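Local structure of serine acetyltransferase 1, putative (Entamoeba histolytica, 7BW9) at residues 170-175 with 190-195. The protein probably catalyses the transfer of an acetyl group to serine, a step of cysteine biosynthesis, and is bound here to cysteine. Sequence-based numbering, arbitrary orientation.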
ATOM      1  N   THR A 170      12.565 -15.600   3.071  1.00 17.43           N
ATOM      2  CA  THR A 170      12.768 -15.777   1.636  1.00 14.94           C
ATOM      3  C   THR A 170      14.254 -15.712   1.274  1.00 17.32           C
ATOM      4  O   THR A 170      14.982 -14.845   1.756  1.00 14.96           O
ATOM      5  CB  THR A 170      11.992 -14.703   0.872  1.00 14.51           C
ATOM      6  OG1 THR A 170      10.616 -14.740   1.264  1.00 13.51           O
ATOM      7  CG2 THR A 170      12.091 -14.922  -0.615  1.00 15.50           C
ATOM      8  N   SER A 171      14.697 -16.650   0.433  1.00 14.73           N
ATOM      9  CA  SER A 171      16.058 -16.697  -0.089  1.00 19.60           C
ATOM     10  C   SER A 171      16.078 -16.121  -1.504  1.00 20.64           C
ATOM     11  O   SER A 171      15.401 -16.645  -2.400  1.00 16.39           O
ATOM     12  CB  SER A 171      16.568 -18.141  -0.101  1.00 21.38           C
ATOM     13  OG  SER A 171      17.882 -18.191  -0.609  1.00 28.74           O
ATOM     14  N   ILE A 172      16.859 -15.062  -1.710  1.00 13.77           N
ATOM     15  CA  ILE A 172      16.826 -14.307  -2.959  1.00 19.29           C
ATOM     16  C   ILE A 172      18.243 -14.097  -3.472  1.00 18.66           C
ATOM     17  O   ILE A 172      19.085 -13.544  -2.760  1.00 21.77           O
ATOM     18  CB  ILE A 172      16.120 -12.948  -2.769  1.00 18.92           C
ATOM     19  CG1 ILE A 172      14.683 -13.181  -2.289  1.00 17.84           C
ATOM     20  CG2 ILE A 172      16.190 -12.122  -4.076  1.00 18.12           C
ATOM     21  CD1 ILE A 172      13.902 -11.902  -1.972  1.00 18.80           C
ATOM     22  N   GLY A 173      18.488 -14.484  -4.721  1.00 16.68           N
ATOM     23  CA  GLY A 173      19.781 -14.292  -5.341  1.00 18.58           C
ATOM     24  C   GLY A 173      20.002 -12.859  -5.795  1.00 18.05           C
ATOM     25  O   GLY A 173      19.261 -11.935  -5.455  1.00 15.53           O
ATOM     26  N   ASN A 174      21.033 -12.687  -6.614  1.00 13.92           N
ATOM     27  CA  ASN A 174      21.489 -11.347  -6.936  1.00 17.55           C
ATOM     28  C   ASN A 174      20.792 -10.798  -8.181  1.00 15.34           C
ATOM     29  O   ASN A 174      20.152 -11.527  -8.949  1.00 15.03           O
ATOM     30  CB  ASN A 174      23.018 -11.321  -7.100  1.00 17.26           C
ATOM     31  CG  ASN A 174      23.521 -12.273  -8.169  1.00 20.42           C
ATOM     32  OD1 ASN A 174      23.207 -12.131  -9.351  1.00 18.54           O
ATOM     33  ND2 ASN A 174      24.349 -13.218  -7.764  1.00 22.07           N
ATOM     34  N   HIS A 175      20.911  -9.481  -8.353  1.00 10.29           N
ATOM     35  CA  HIS A 175      20.316  -8.758  -9.479  1.00 16.05           C
ATOM     36  C   HIS A 175      18.804  -8.958  -9.543  1.00 18.69           C
ATOM     37  O   HIS A 175      18.232  -9.156 -10.617  1.00 16.37           O
ATOM     38  CB  HIS A 175      20.960  -9.159 -10.813  1.00 15.56           C
ATOM     39  CG  HIS A 175      22.413  -8.796 -10.926  1.00 20.19           C
ATOM     40  ND1 HIS A 175      23.430  -9.662 -10.575  1.00 20.08           N
ATOM     41  CD2 HIS A 175      23.020  -7.676 -11.388  1.00 15.60           C
ATOM     42  CE1 HIS A 175      24.597  -9.091 -10.815  1.00 16.97           C
ATOM     43  NE2 HIS A 175      24.374  -7.883 -11.299  1.00 19.16           N
ATOM     44  N   ALA A 190      10.092 -19.564   0.020  1.00 15.85           N
ATOM     45  CA  ALA A 190      10.366 -19.403  -1.393  1.00 13.91           C
ATOM     46  C   ALA A 190      11.843 -19.122  -1.629  1.00 14.12           C
ATOM     47  O   ALA A 190      12.542 -18.561  -0.775  1.00 14.94           O
ATOM     48  CB  ALA A 190       9.519 -18.278  -1.985  1.00 15.00           C
ATOM     49  N   VAL A 191      12.307 -19.515  -2.812  1.00 13.49           N
ATOM     50  CA  VAL A 191      13.690 -19.353  -3.244  1.00 20.25           C
ATOM     51  C   VAL A 191      13.680 -18.742  -4.639  1.00 19.69           C
ATOM     52  O   VAL A 191      12.975 -19.227  -5.530  1.00 17.70           O
ATOM     53  CB  VAL A 191      14.455 -20.694  -3.255  1.00 20.97           C
ATOM     54  CG1 VAL A 191      15.872 -20.493  -3.780  1.00 17.61           C
ATOM     55  CG2 VAL A 191      14.467 -21.317  -1.858  1.00 14.93           C
ATOM     56  N   ILE A 192      14.472 -17.697  -4.829  1.00 14.61           N
ATOM     57  CA  ILE A 192      14.528 -16.953  -6.077  1.00 17.58           C
ATOM     58  C   ILE A 192      15.975 -16.920  -6.525  1.00 23.91           C
ATOM     59  O   ILE A 192      16.857 -16.577  -5.730  1.00 17.23           O
ATOM     60  CB  ILE A 192      13.991 -15.520  -5.902  1.00 19.68           C
ATOM     61  CG1 ILE A 192      12.486 -15.522  -5.579  1.00 21.71           C
ATOM     62  CG2 ILE A 192      14.304 -14.678  -7.141  1.00 16.43           C
ATOM     63  CD1 ILE A 192      12.015 -14.179  -4.962  1.00 16.07           C
ATOM     64  N   GLY A 193      16.217 -17.263  -7.793  1.00 19.32           N
ATOM     65  CA  GLY A 193      17.557 -17.258  -8.354  1.00 20.59           C
ATOM     66  C   GLY A 193      18.049 -15.872  -8.727  1.00 20.72           C
ATOM     67  O   GLY A 193      17.619 -14.863  -8.162  1.00 17.23           O
ATOM     68  N   ASN A 194      18.959 -15.820  -9.707  1.00 18.85           N
ATOM     69  CA  ASN A 194      19.612 -14.583 -10.120  1.00 17.30           C
ATOM     70  C   ASN A 194      18.924 -13.977 -11.341  1.00 19.42           C
ATOM     71  O   ASN A 194      18.339 -14.684 -12.168  1.00 13.66           O
ATOM     72  CB  ASN A 194      21.092 -14.821 -10.441  1.00 16.95           C
ATOM     73  CG  ASN A 194      21.846 -15.490  -9.295  1.00 19.46           C
ATOM     74  OD1 ASN A 194      21.608 -15.206  -8.119  1.00 17.05           O
ATOM     75  ND2 ASN A 194      22.741 -16.411  -9.639  1.00 21.67           N
ATOM     76  N   TRP A 195      19.003 -12.647 -11.437  1.00 15.80           N
ATOM     77  CA  TRP A 195      18.464 -11.893 -12.569  1.00 17.26           C
ATOM     78  C   TRP A 195      16.970 -12.134 -12.764  1.00 17.44           C
ATOM     79  O   TRP A 195      16.483 -12.179 -13.890  1.00 17.85           O
ATOM     80  CB  TRP A 195      19.241 -12.206 -13.864  1.00 16.07           C
ATOM     81  CG  TRP A 195      20.474 -11.363 -13.955  1.00 20.52           C
ATOM     82  CD1 TRP A 195      21.744 -11.747 -13.680  1.00 20.47           C
ATOM     83  CD2 TRP A 195      20.540  -9.970 -14.294  1.00 19.70           C
ATOM     84  NE1 TRP A 195      22.606 -10.690 -13.838  1.00 21.57           N
ATOM     85  CE2 TRP A 195      21.894  -9.586 -14.213  1.00 18.38           C
ATOM     86  CE3 TRP A 195      19.584  -9.007 -14.650  1.00 20.10           C
ATOM     87  CZ2 TRP A 195      22.321  -8.293 -14.496  1.00 20.09           C
ATOM     88  CZ3 TRP A 195      20.008  -7.718 -14.919  1.00 19.88           C
ATOM     89  CH2 TRP A 195      21.366  -7.372 -14.843  1.00 18.35           C
TER
HETATM   90  O   HOH W   1      18.561 -17.852  -3.924  1.00 29.53           O
HETATM   91  O   HOH W   2      17.195 -12.157  -8.913  1.00 12.76           O
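A190 and T170 begin the contact: the carbonyl oxygen of A190 accepts the backbone N of S171, with the methyl CG2 of T170 3.7 Å from that same A190 O. The polar end of T170 turns elsewhere, its OG1 hydrogen-bonded to G187 O. V191 pairs with S171 on one side of the sheet, where V191 CG2 comes within 4.2 Å of S171 CB, and V191 CA also lies 3.3 Å from S171 O in a CA-H...O contact. I192 binds both ways, giving its N to S171 O and accepting G173 N on its own O. That oxygen also receives a hydrogen from water 1. The I192 side chain runs beside that of I172, CD1 meeting I172 CG1 at 3.9 Å, on the opposite side of the sheet from V191. The two chains run almost parallel, 2° apart, with S171-V191 and I172-I192 as the bridged pairs, which fits adjacent coils of the left-handed beta-helix of this transferase hexapeptide-repeat protein. G193 is linked to N174 through water 2, which donates to both carbonyl oxygens. At N194 the link passes to a side chain: N174 N donates to N194 OD1 (3.0 Å), tilted from the amide plane, while the two amides stack with planes 10° apart. W195 returns to backbone pairing, its N donating to N174 O. With CG anti to the carbonyl carbon, its indole lies against the H175 imidazole in an offset stack, planes 11° apart, and H175 CB sits over the five-membered ring, 3.6 Å from its centroid. The ring of F229 also meets that of W195, nearly parallel to it. The imidazole's rotation is fixed by hydrogen bonds at both nitrogens: ND1 donates in the ring plane to N174 OD1 (2.8 Å), and NE2 bonds N305 OD1 of a second subunit.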